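Local coordinates for protein immunoreactive 84kD antigen PG93 (Porphyromonas gingivalis, PDB 5M11) that is an essential surface component of the bacterial type-IX secretion system and carries bound calcium and zinc ions, at residues T185-N190 against Q221-E226; G213-A218 against E226-S231; F264-V269 against A291-A296. All coordinates share one frame; numbering follows the deposited sequence.

Contact 1. Residues T185-N190 against Q221-E226; sequences TALSLN and QSFEPE
Leu189 packs against the backbone carbonyl of Phe223 and the edge of its ring, with both its methyl branches and its CG bearing on that one residue. Its CD2 approaches the aromatic ring at the rim, close to the ring plane, at 3.8 Å from Phe223 CD2. The other branch turns to the base of the same side chain, CD1 standing 4.1 Å from Phe223 CB, while Leu189 CG rests 3.4 Å from the carbonyl O of Phe223. Further along the ring, Leu187 adds a looser touch, its CD1 4.3 Å from Phe223 CE2. Beyond the leucines the contact continues through Pro225, whose CG packs against the backbone carbonyl of Asn190, 3.4 Å from its O. An ST turn shapes the loop around Phe223: Ser222 OG accepts a hydrogen bond from the backbone N of Glu224, at 3.3 Å, and so bridges the residues on both sides of Phe223. The arrangement joins two neighbouring four-stranded antiparallel sheets, consistent with adjacent blades of a beta-propeller. The chain leaving outermost strand 185-187 runs past the turn between strands 214-219 and 226-230, and the Phe223 side chain also touches Leu162 and Ile206, one from each sheet. With carbon meeting carbon or carbonyl oxygen throughout, and no polar bond between the segments, this surface contact probably depends on shape and on the removal of apolar groups from water.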
ATOM      1  N   THR A 185     -25.951 -18.633 -30.657  1.00 51.17           N
ATOM      2  CA  THR A 185     -26.562 -18.075 -31.868  1.00 52.85           C
ATOM      3  C   THR A 185     -26.294 -16.579 -31.924  1.00 53.79           C
ATOM      4  O   THR A 185     -26.723 -15.848 -31.010  1.00 52.16           O
ATOM      5  CB  THR A 185     -28.086 -18.340 -31.878  1.00 65.84           C
ATOM      6  OG1 THR A 185     -28.368 -19.666 -31.424  1.00 71.36           O
ATOM      7  CG2 THR A 185     -28.732 -18.064 -33.243  1.00 64.45           C
ATOM      8  N   ALA A 186     -25.602 -16.123 -32.985  1.00 49.20           N
ATOM      9  CA  ALA A 186     -25.322 -14.700 -33.189  1.00 48.23           C
ATOM     10  C   ALA A 186     -26.613 -13.969 -33.597  1.00 53.57           C
ATOM     11  O   ALA A 186     -27.329 -14.434 -34.477  1.00 55.41           O
ATOM     12  CB  ALA A 186     -24.234 -14.522 -34.235  1.00 51.01           C
ATOM     13  N   LEU A 187     -26.937 -12.865 -32.913  1.00 50.35           N
ATOM     14  CA  LEU A 187     -28.161 -12.069 -33.117  1.00 50.59           C
ATOM     15  C   LEU A 187     -27.950 -10.783 -33.935  1.00 58.04           C
ATOM     16  O   LEU A 187     -27.206  -9.887 -33.506  1.00 56.05           O
ATOM     17  CB  LEU A 187     -28.746 -11.671 -31.752  1.00 47.68           C
ATOM     18  CG  LEU A 187     -29.347 -12.756 -30.900  1.00 50.88           C
ATOM     19  CD1 LEU A 187     -29.734 -12.192 -29.525  1.00 48.68           C
ATOM     20  CD2 LEU A 187     -30.549 -13.398 -31.597  1.00 53.42           C
ATOM     21  N   SER A 188     -28.660 -10.671 -35.074  1.00 60.07           N
ATOM     22  CA  SER A 188     -28.634  -9.477 -35.926  1.00 63.25           C
ATOM     23  C   SER A 188     -29.742  -8.527 -35.496  1.00 69.08           C
ATOM     24  O   SER A 188     -30.921  -8.809 -35.722  1.00 70.91           O
ATOM     25  CB  SER A 188     -28.775  -9.846 -37.396  1.00 71.81           C
ATOM     26  OG  SER A 188     -27.489 -10.059 -37.952  1.00 89.19           O
ATOM     27  N   LEU A 189     -29.370  -7.440 -34.810  1.00 64.26           N
ATOM     28  CA  LEU A 189     -30.329  -6.462 -34.283  1.00 62.52           C
ATOM     29  C   LEU A 189     -30.179  -5.110 -34.977  1.00 67.42           C
ATOM     30  O   LEU A 189     -29.071  -4.692 -35.318  1.00 65.83           O
ATOM     31  CB  LEU A 189     -30.140  -6.311 -32.757  1.00 59.53           C
ATOM     32  CG  LEU A 189     -31.071  -7.081 -31.823  1.00 62.26           C
ATOM     33  CD1 LEU A 189     -31.338  -8.531 -32.285  1.00 63.24           C
ATOM     34  CD2 LEU A 189     -30.546  -7.080 -30.423  1.00 61.39           C
ATOM     35  N   ASN A 190     -31.303  -4.427 -35.179  1.00 66.78           N
ATOM     36  CA  ASN A 190     -31.297  -3.124 -35.818  1.00 68.87           C
ATOM     37  C   ASN A 190     -30.787  -2.053 -34.826  1.00 72.28           C
ATOM     38  O   ASN A 190     -31.580  -1.328 -34.214  1.00 72.38           O
ATOM     39  CB  ASN A 190     -32.685  -2.774 -36.389  1.00 72.79           C
ATOM     40  CG  ASN A 190     -32.746  -1.439 -37.112  1.00104.12           C
ATOM     41  OD1 ASN A 190     -31.995  -1.180 -38.071  1.00106.97           O
ATOM     42  ND2 ASN A 190     -33.643  -0.560 -36.664  1.00 89.62           N
ATOM     43  N   GLN A 221     -39.232 -10.363 -25.711  1.00 56.89           N
ATOM     44  CA  GLN A 221     -39.924 -11.347 -26.533  1.00 58.82           C
ATOM     45  C   GLN A 221     -39.770 -11.058 -28.059  1.00 62.81           C
ATOM     46  O   GLN A 221     -40.243 -11.844 -28.873  1.00 63.82           O
ATOM     47  CB  GLN A 221     -41.417 -11.437 -26.130  1.00 62.75           C
ATOM     48  CG  GLN A 221     -42.137 -10.102 -25.793  1.00 90.11           C
ATOM     49  CD  GLN A 221     -42.078  -9.667 -24.325  1.00111.88           C
ATOM     50  OE1 GLN A 221     -41.832  -8.490 -24.011  1.00104.10           O
ATOM     51  NE2 GLN A 221     -42.311 -10.589 -23.385  1.00104.34           N
ATOM     52  N   SER A 222     -39.096  -9.961 -28.442  1.00 58.99           N
ATOM     53  CA  SER A 222     -38.946  -9.600 -29.859  1.00 60.02           C
ATOM     54  C   SER A 222     -37.528  -9.103 -30.212  1.00 59.47           C
ATOM     55  O   SER A 222     -37.076  -9.347 -31.325  1.00 59.65           O
ATOM     56  CB  SER A 222     -39.976  -8.542 -30.267  1.00 66.50           C
ATOM     57  OG  SER A 222     -39.566  -7.205 -30.000  1.00 78.45           O
ATOM     58  N   PHE A 223     -36.852  -8.390 -29.289  1.00 51.60           N
ATOM     59  CA  PHE A 223     -35.524  -7.825 -29.500  1.00 49.77           C
ATOM     60  C   PHE A 223     -35.487  -6.811 -30.702  1.00 56.18           C
ATOM     61  O   PHE A 223     -34.440  -6.655 -31.331  1.00 56.09           O
ATOM     62  CB  PHE A 223     -34.493  -8.947 -29.684  1.00 50.72           C
ATOM     63  CG  PHE A 223     -33.919  -9.484 -28.402  1.00 50.26           C
ATOM     64  CD1 PHE A 223     -34.697 -10.248 -27.537  1.00 52.46           C
ATOM     65  CD2 PHE A 223     -32.584  -9.270 -28.076  1.00 51.22           C
ATOM     66  CE1 PHE A 223     -34.164 -10.727 -26.340  1.00 51.59           C
ATOM     67  CE2 PHE A 223     -32.053  -9.759 -26.881  1.00 51.48           C
ATOM     68  CZ  PHE A 223     -32.849 -10.474 -26.020  1.00 49.15           C
ATOM     69  N   GLU A 224     -36.631  -6.137 -31.017  1.00 53.45           N
ATOM     70  CA  GLU A 224     -36.718  -5.093 -32.052  1.00 53.71           C
ATOM     71  C   GLU A 224     -36.350  -3.774 -31.372  1.00 55.57           C
ATOM     72  O   GLU A 224     -37.158  -3.279 -30.581  1.00 57.33           O
ATOM     73  CB  GLU A 224     -38.119  -5.032 -32.679  1.00 57.00           C
ATOM     74  CG  GLU A 224     -38.501  -6.261 -33.482  1.00 71.73           C
ATOM     75  CD  GLU A 224     -39.986  -6.547 -33.636  1.00100.01           C
ATOM     76  OE1 GLU A 224     -40.826  -5.758 -33.141  1.00 94.84           O
ATOM     77  OE2 GLU A 224     -40.306  -7.586 -34.252  1.00100.18           O
ATOM     78  N   PRO A 225     -35.129  -3.218 -31.548  1.00 47.83           N
ATOM     79  CA  PRO A 225     -34.779  -2.018 -30.784  1.00 45.28           C
ATOM     80  C   PRO A 225     -35.352  -0.714 -31.311  1.00 49.65           C
ATOM     81  O   PRO A 225     -35.289  -0.415 -32.514  1.00 52.08           O
ATOM     82  CB  PRO A 225     -33.246  -1.973 -30.854  1.00 46.28           C
ATOM     83  CG  PRO A 225     -32.813  -3.184 -31.640  1.00 51.92           C
ATOM     84  CD  PRO A 225     -34.001  -3.657 -32.395  1.00 49.51           C
ATOM     85  N   GLU A 226     -35.854   0.097 -30.364  1.00 42.48           N
ATOM     86  CA  GLU A 226     -36.292   1.470 -30.558  1.00 40.95           C
ATOM     87  C   GLU A 226     -35.566   2.349 -29.536  1.00 41.58           C
ATOM     88  O   GLU A 226     -35.163   1.877 -28.475  1.00 37.54           O
ATOM     89  CB  GLU A 226     -37.812   1.612 -30.504  1.00 42.94           C
ATOM     90  CG  GLU A 226     -38.459   1.378 -29.160  1.00 55.12           C
ATOM     91  CD  GLU A 226     -39.965   1.289 -29.272  1.00 76.57           C
ATOM     92  OE1 GLU A 226     -40.581   2.266 -29.758  1.00 44.89           O
ATOM     93  OE2 GLU A 226     -40.523   0.224 -28.911  1.00 79.31           O
TER

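Contact 2. Residues G213-A218 against E226-S231; sequences GRVYVA and ELLLSS
The ring of Tyr216 carries Leu227 CD1 over one face, 4.1 Å from the ring centroid and toward its rim, a CH-pi contact; at the ring edge, in plane, lies NH1 of Arg214. The same Leu227 methyl also meets the aliphatic stem of Arg214, 3.7 Å from its CB, the two side chains crossing at about a right angle. Leu227 reaches both because its CG stands anti to the backbone N (chi1 -175°). The charged end of Arg214 is directed to Asp212, with which it forms a salt bridge. Strands 214-218 and 226-230 make the outer hairpin of a four-stranded antiparallel sheet, as in a propeller blade, and a beta bulge interrupts their pairing: Leu228 and Leu229 together face Val215. Val215 O accepts from Leu228 N at 2.8 Å, whereas Val215 N gives its hydrogen to Leu229 O at 2.9 Å. Beyond the bulge, Val217 and Glu226 form a regular hydrogen-bonded pair, with Val217 N to Glu226 O nearly straight (178°) and Glu226 N returning to Val217 O at 3.0 Å. On the sheet face away from the tyrosine, Val215 CG2 packs 3.7 Å from Leu229 CD2, and Val217 CB lies 3.9 Å from Leu228 CB. Leu228 and Leu229 continue from there onto Ile255 of the next sheet, while the Glu226 carboxylate bridges to Arg259 through OE2.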
ATOM      1  N   GLY A 213     -23.840   7.718 -26.311  1.00 54.92           N
ATOM      2  CA  GLY A 213     -24.857   8.162 -25.368  1.00 53.40           C
ATOM      3  C   GLY A 213     -26.262   7.649 -25.584  1.00 53.72           C
ATOM      4  O   GLY A 213     -27.027   7.574 -24.623  1.00 52.88           O
ATOM      5  N   ARG A 214     -26.633   7.291 -26.826  1.00 48.83           N
ATOM      6  CA  ARG A 214     -27.990   6.788 -27.121  1.00 47.06           C
ATOM      7  C   ARG A 214     -28.322   5.545 -26.297  1.00 49.70           C
ATOM      8  O   ARG A 214     -27.404   4.833 -25.888  1.00 50.78           O
ATOM      9  CB  ARG A 214     -28.126   6.457 -28.614  1.00 45.46           C
ATOM     10  CG  ARG A 214     -28.355   7.677 -29.496  1.00 51.39           C
ATOM     11  CD  ARG A 214     -28.569   7.280 -30.939  1.00 53.18           C
ATOM     12  NE  ARG A 214     -27.325   6.795 -31.522  1.00 55.07           N
ATOM     13  CZ  ARG A 214     -27.246   6.034 -32.602  1.00 63.67           C
ATOM     14  NH1 ARG A 214     -28.344   5.665 -33.240  1.00 56.01           N
ATOM     15  NH2 ARG A 214     -26.065   5.636 -33.054  1.00 46.25           N
ATOM     16  N   VAL A 215     -29.602   5.297 -26.019  1.00 43.70           N
ATOM     17  CA  VAL A 215     -30.019   4.103 -25.276  1.00 40.81           C
ATOM     18  C   VAL A 215     -31.149   3.456 -26.033  1.00 43.93           C
ATOM     19  O   VAL A 215     -32.143   4.108 -26.356  1.00 44.52           O
ATOM     20  CB  VAL A 215     -30.394   4.379 -23.807  1.00 43.97           C
ATOM     21  CG1 VAL A 215     -31.157   3.205 -23.194  1.00 41.92           C
ATOM     22  CG2 VAL A 215     -29.168   4.714 -22.987  1.00 44.02           C
ATOM     23  N   TYR A 216     -30.983   2.184 -26.336  1.00 39.57           N
ATOM     24  CA  TYR A 216     -31.985   1.459 -27.078  1.00 40.07           C
ATOM     25  C   TYR A 216     -32.730   0.519 -26.179  1.00 43.41           C
ATOM     26  O   TYR A 216     -32.153  -0.056 -25.261  1.00 43.48           O
ATOM     27  CB  TYR A 216     -31.345   0.734 -28.262  1.00 41.57           C
ATOM     28  CG  TYR A 216     -31.174   1.644 -29.461  1.00 44.65           C
ATOM     29  CD1 TYR A 216     -32.181   1.769 -30.416  1.00 47.41           C
ATOM     30  CD2 TYR A 216     -30.037   2.432 -29.608  1.00 46.04           C
ATOM     31  CE1 TYR A 216     -32.053   2.641 -31.492  1.00 48.09           C
ATOM     32  CE2 TYR A 216     -29.895   3.302 -30.691  1.00 48.70           C
ATOM     33  CZ  TYR A 216     -30.910   3.404 -31.623  1.00 51.94           C
ATOM     34  OH  TYR A 216     -30.793   4.259 -32.678  1.00 54.18           O
ATOM     35  N   VAL A 217     -34.022   0.390 -26.405  1.00 39.84           N
ATOM     36  CA  VAL A 217     -34.847  -0.493 -25.594  1.00 38.85           C
ATOM     37  C   VAL A 217     -35.502  -1.531 -26.524  1.00 43.92           C
ATOM     38  O   VAL A 217     -35.854  -1.223 -27.675  1.00 43.99           O
ATOM     39  CB  VAL A 217     -35.867   0.302 -24.726  1.00 43.23           C
ATOM     40  CG1 VAL A 217     -37.017   0.871 -25.564  1.00 44.76           C
ATOM     41  CG2 VAL A 217     -36.408  -0.556 -23.592  1.00 42.44           C
ATOM     42  N   ALA A 218     -35.629  -2.764 -26.041  1.00 40.68           N
ATOM     43  CA  ALA A 218     -36.253  -3.800 -26.845  1.00 42.27           C
ATOM     44  C   ALA A 218     -37.051  -4.778 -25.970  1.00 47.78           C
ATOM     45  O   ALA A 218     -36.558  -5.208 -24.945  1.00 46.27           O
ATOM     46  CB  ALA A 218     -35.185  -4.541 -27.646  1.00 42.77           C
ATOM     47  N   GLU A 226     -35.854   0.097 -30.364  1.00 42.48           N
ATOM     48  CA  GLU A 226     -36.292   1.470 -30.558  1.00 40.95           C
ATOM     49  C   GLU A 226     -35.566   2.349 -29.536  1.00 41.58           C
ATOM     50  O   GLU A 226     -35.163   1.877 -28.475  1.00 37.54           O
ATOM     51  CB  GLU A 226     -37.812   1.612 -30.504  1.00 42.94           C
ATOM     52  CG  GLU A 226     -38.459   1.378 -29.160  1.00 55.12           C
ATOM     53  CD  GLU A 226     -39.965   1.289 -29.272  1.00 76.57           C
ATOM     54  OE1 GLU A 226     -40.581   2.266 -29.758  1.00 44.89           O
ATOM     55  OE2 GLU A 226     -40.523   0.224 -28.911  1.00 79.31           O
ATOM     56  N   LEU A 227     -35.326   3.604 -29.890  1.00 41.60           N
ATOM     57  CA  LEU A 227     -34.572   4.526 -29.039  1.00 41.62           C
ATOM     58  C   LEU A 227     -35.398   4.932 -27.826  1.00 45.71           C
ATOM     59  O   LEU A 227     -36.507   5.419 -28.015  1.00 47.95           O
ATOM     60  CB  LEU A 227     -34.156   5.760 -29.858  1.00 43.40           C
ATOM     61  CG  LEU A 227     -33.260   6.778 -29.153  1.00 48.66           C
ATOM     62  CD1 LEU A 227     -31.838   6.324 -29.120  1.00 47.53           C
ATOM     63  CD2 LEU A 227     -33.331   8.123 -29.841  1.00 54.72           C
ATOM     64  N   LEU A 228     -34.866   4.733 -26.594  1.00 39.73           N
ATOM     65  CA  LEU A 228     -35.559   5.090 -25.340  1.00 38.81           C
ATOM     66  C   LEU A 228     -35.216   6.530 -24.961  1.00 46.68           C
ATOM     67  O   LEU A 228     -36.112   7.387 -24.917  1.00 47.79           O
ATOM     68  CB  LEU A 228     -35.259   4.096 -24.201  1.00 35.90           C
ATOM     69  CG  LEU A 228     -35.887   4.350 -22.842  1.00 39.39           C
ATOM     70  CD1 LEU A 228     -37.372   4.209 -22.866  1.00 39.92           C
ATOM     71  CD2 LEU A 228     -35.335   3.395 -21.832  1.00 40.61           C
ATOM     72  N   LEU A 229     -33.928   6.807 -24.724  1.00 44.96           N
ATOM     73  CA  LEU A 229     -33.476   8.169 -24.469  1.00 46.43           C
ATOM     74  C   LEU A 229     -32.120   8.384 -25.124  1.00 49.83           C
ATOM     75  O   LEU A 229     -31.468   7.430 -25.555  1.00 48.62           O
ATOM     76  CB  LEU A 229     -33.479   8.577 -22.974  1.00 47.01           C
ATOM     77  CG  LEU A 229     -32.669   7.859 -21.878  1.00 51.68           C
ATOM     78  CD1 LEU A 229     -33.279   6.562 -21.471  1.00 54.78           C
ATOM     79  CD2 LEU A 229     -31.170   7.757 -22.169  1.00 52.67           C
ATOM     80  N   SER A 230     -31.715   9.641 -25.212  1.00 47.43           N
ATOM     81  CA  SER A 230     -30.447  10.034 -25.785  1.00 48.06           C
ATOM     82  C   SER A 230     -29.611  10.692 -24.708  1.00 55.48           C
ATOM     83  O   SER A 230     -29.668  11.905 -24.518  1.00 59.15           O
ATOM     84  CB  SER A 230     -30.651  10.974 -26.968  1.00 53.21           C
ATOM     85  OG  SER A 230     -31.663  10.553 -27.867  1.00 61.96           O
ATOM     86  N   SER A 231     -28.843   9.891 -23.982  1.00 51.10           N
ATOM     87  CA  SER A 231     -27.945  10.383 -22.946  1.00 52.16           C
ATOM     88  C   SER A 231     -26.675  11.005 -23.592  1.00 60.84           C
ATOM     89  O   SER A 231     -26.529  10.997 -24.824  1.00 59.81           O
ATOM     90  CB  SER A 231     -27.580   9.237 -22.013  1.00 50.33           C
ATOM     91  OG  SER A 231     -26.757   9.690 -20.960  1.00 56.82           O
TER

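Contact 3. Residues F264-V269 against A291-A296; sequences FPIADV and ASLLLA
Phe264, at the end of outermost strand 260-264, presses the flat of its ring against Leu293 of strand 290-294, an inner strand of the following sheet. The two strands belong to consecutive four-stranded sheets, probably successive beta-propeller blades, and 264-269 makes up most of the link from one to the next. Leu293 CD2 sits over the middle of the ring, 3.8 Å from its centroid and only 4° off the normal, a CH-pi contact. The second branch, CD1, comes down near the ring margin, 3.9 Å from Phe264 CD1. With chi1 at 174° the branch point extends away from the Leu293 nitrogen, and chi2 of 81° then sets both methyls on the same side of the ring. One residue on, Pro265 is the centre of an inverse gamma turn, closed by the bond from Ile266 N to Phe264 O at 2.8 Å. The turn brings Ile266 back to the same leucine: its CD1 lies 4.4 Å from Leu293 CD1, a modest extension of the apolar patch, which also takes in Leu285 and Ala301. The opposing chain has a matching bend, an inverse gamma turn centred on Leu295 with Ala296 N bonded to Leu294 O at 2.8 Å. At the end of this bend the carbonyl of Ala296 faces the rim of the phenylalanine ring, its O close to the ring plane and 3.3 Å from Phe264 CE1.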
ATOM      1  N   PHE A 264     -32.286  12.489 -12.574  1.00 59.26           N
ATOM      2  CA  PHE A 264     -31.762  13.046 -11.333  1.00 61.11           C
ATOM      3  C   PHE A 264     -30.492  13.845 -11.598  1.00 68.12           C
ATOM      4  O   PHE A 264     -29.565  13.307 -12.212  1.00 65.77           O
ATOM      5  CB  PHE A 264     -31.458  11.939 -10.312  1.00 60.91           C
ATOM      6  CG  PHE A 264     -32.624  11.087  -9.902  1.00 60.73           C
ATOM      7  CD1 PHE A 264     -33.496  11.507  -8.906  1.00 67.34           C
ATOM      8  CD2 PHE A 264     -32.824   9.839 -10.469  1.00 58.70           C
ATOM      9  CE1 PHE A 264     -34.567  10.703  -8.504  1.00 67.66           C
ATOM     10  CE2 PHE A 264     -33.889   9.035 -10.064  1.00 61.21           C
ATOM     11  CZ  PHE A 264     -34.751   9.470  -9.079  1.00 62.41           C
ATOM     12  N   PRO A 265     -30.381  15.099 -11.111  1.00 69.76           N
ATOM     13  CA  PRO A 265     -29.134  15.849 -11.327  1.00 72.02           C
ATOM     14  C   PRO A 265     -27.998  15.389 -10.378  1.00 79.40           C
ATOM     15  O   PRO A 265     -27.641  16.091  -9.427  1.00 83.61           O
ATOM     16  CB  PRO A 265     -29.556  17.295 -11.092  1.00 77.34           C
ATOM     17  CG  PRO A 265     -30.680  17.202 -10.142  1.00 82.43           C
ATOM     18  CD  PRO A 265     -31.363  15.892 -10.340  1.00 74.16           C
ATOM     19  N   ILE A 266     -27.431  14.199 -10.642  1.00 73.40           N
ATOM     20  CA  ILE A 266     -26.315  13.650  -9.866  1.00 74.17           C
ATOM     21  C   ILE A 266     -25.137  13.455 -10.809  1.00 78.90           C
ATOM     22  O   ILE A 266     -25.192  12.591 -11.696  1.00 76.86           O
ATOM     23  CB  ILE A 266     -26.609  12.333  -9.072  1.00 75.01           C
ATOM     24  CG1 ILE A 266     -28.084  12.187  -8.590  1.00 76.06           C
ATOM     25  CG2 ILE A 266     -25.635  12.175  -7.918  1.00 77.30           C
ATOM     26  CD1 ILE A 266     -28.568  13.110  -7.465  1.00 92.09           C
ATOM     27  N   ALA A 267     -24.075  14.239 -10.599  1.00 78.22           N
ATOM     28  CA  ALA A 267     -22.841  14.193 -11.376  1.00 78.08           C
ATOM     29  C   ALA A 267     -21.855  13.143 -10.838  1.00 82.08           C
ATOM     30  O   ALA A 267     -21.951  12.730  -9.682  1.00 82.20           O
ATOM     31  CB  ALA A 267     -22.180  15.555 -11.359  1.00 83.39           C
ATOM     32  N   ASP A 268     -20.901  12.735 -11.699  1.00 77.67           N
ATOM     33  CA  ASP A 268     -19.782  11.835 -11.434  1.00 76.41           C
ATOM     34  C   ASP A 268     -20.207  10.672 -10.521  1.00 76.82           C
ATOM     35  O   ASP A 268     -19.896  10.659  -9.326  1.00 78.58           O
ATOM     36  CB  ASP A 268     -18.589  12.623 -10.837  1.00 82.73           C
ATOM     37  CG  ASP A 268     -18.175  13.903 -11.577  1.00100.57           C
ATOM     38  OD1 ASP A 268     -18.070  13.865 -12.826  1.00100.81           O
ATOM     39  OD2 ASP A 268     -17.877  14.919 -10.897  1.00111.69           O
ATOM     40  N   VAL A 269     -20.950   9.722 -11.101  1.00 67.83           N
ATOM     41  CA  VAL A 269     -21.470   8.538 -10.415  1.00 64.25           C
ATOM     42  C   VAL A 269     -20.718   7.328 -10.956  1.00 63.80           C
ATOM     43  O   VAL A 269     -20.762   7.071 -12.158  1.00 62.33           O
ATOM     44  CB  VAL A 269     -23.011   8.398 -10.560  1.00 65.84           C
ATOM     45  CG1 VAL A 269     -23.514   7.134  -9.862  1.00 63.56           C
ATOM     46  CG2 VAL A 269     -23.728   9.636 -10.028  1.00 68.52           C
ATOM     47  N   ALA A 291     -23.702   8.076  -0.829  1.00 80.64           N
ATOM     48  CA  ALA A 291     -24.946   8.853  -0.719  1.00 81.96           C
ATOM     49  C   ALA A 291     -26.112   7.954  -1.037  1.00 80.84           C
ATOM     50  O   ALA A 291     -25.956   7.039  -1.836  1.00 76.50           O
ATOM     51  CB  ALA A 291     -24.933  10.051  -1.661  1.00 83.38           C
ATOM     52  N   SER A 292     -27.267   8.191  -0.404  1.00 77.90           N
ATOM     53  CA  SER A 292     -28.496   7.435  -0.642  1.00 74.63           C
ATOM     54  C   SER A 292     -29.490   8.287  -1.445  1.00 77.76           C
ATOM     55  O   SER A 292     -29.518   9.502  -1.263  1.00 82.03           O
ATOM     56  CB  SER A 292     -29.110   6.990   0.676  1.00 79.64           C
ATOM     57  OG  SER A 292     -29.351   8.112   1.501  1.00 92.79           O
ATOM     58  N   LEU A 293     -30.304   7.662  -2.320  1.00 68.00           N
ATOM     59  CA  LEU A 293     -31.273   8.379  -3.134  1.00 66.84           C
ATOM     60  C   LEU A 293     -32.607   7.665  -3.163  1.00 68.84           C
ATOM     61  O   LEU A 293     -32.664   6.518  -3.582  1.00 65.00           O
ATOM     62  CB  LEU A 293     -30.729   8.529  -4.571  1.00 63.81           C
ATOM     63  CG  LEU A 293     -31.664   9.143  -5.641  1.00 66.85           C
ATOM     64  CD1 LEU A 293     -31.676  10.676  -5.571  1.00 69.64           C
ATOM     65  CD2 LEU A 293     -31.242   8.707  -7.007  1.00 63.83           C
ATOM     66  N   LEU A 294     -33.689   8.366  -2.772  1.00 68.90           N
ATOM     67  CA  LEU A 294     -35.060   7.852  -2.839  1.00 68.58           C
ATOM     68  C   LEU A 294     -35.449   7.857  -4.313  1.00 72.83           C
ATOM     69  O   LEU A 294     -35.330   8.896  -4.974  1.00 74.12           O
ATOM     70  CB  LEU A 294     -36.011   8.711  -1.977  1.00 73.08           C
ATOM     71  CG  LEU A 294     -37.478   8.261  -1.863  1.00 77.71           C
ATOM     72  CD1 LEU A 294     -37.637   7.106  -0.900  1.00 78.71           C
ATOM     73  CD2 LEU A 294     -38.339   9.385  -1.407  1.00 80.89           C
ATOM     74  N   LEU A 295     -35.840   6.700  -4.857  1.00 67.70           N
ATOM     75  CA  LEU A 295     -36.128   6.586  -6.290  1.00 64.73           C
ATOM     76  C   LEU A 295     -37.519   7.166  -6.660  1.00 72.19           C
ATOM     77  O   LEU A 295     -38.397   6.435  -7.129  1.00 72.02           O
ATOM     78  CB  LEU A 295     -35.960   5.131  -6.754  1.00 60.61           C
ATOM     79  CG  LEU A 295     -34.554   4.548  -6.578  1.00 62.38           C
ATOM     80  CD1 LEU A 295     -34.591   3.044  -6.441  1.00 59.94           C
ATOM     81  CD2 LEU A 295     -33.628   4.992  -7.676  1.00 61.87           C
ATOM     82  N   ALA A 296     -37.667   8.508  -6.488  1.00 71.29           N
ATOM     83  CA  ALA A 296     -38.862   9.320  -6.745  1.00 73.30           C
ATOM     84  C   ALA A 296     -38.468  10.632  -7.433  1.00 79.81           C
ATOM     85  O   ALA A 296     -37.500  11.260  -7.019  1.00 81.47           O
ATOM     86  CB  ALA A 296     -39.577   9.605  -5.434  1.00 78.33           C
TER

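How the contacts relate
Contacts 1 and 2 are neighbours, with centres about 14 Å apart, and share Glu226. The loop that contact 1 packs against strand 185-187 and its continuation is the turn of the hairpin paired in contact 2, and Pro225 CB touches Tyr216 CD1 at 3.9 Å. Contact 3 stands apart, its nearest atoms about 10 Å from contact 2 and about 19 Å from contact 1. Together they sample successive sheets: contacts 1 and 3 are between sheets, contact 2 within one, and strand 252-256 lies in the sheet that receives leucines of contact 2 and ends at Phe264. All three lie away from the calcium and zinc sites.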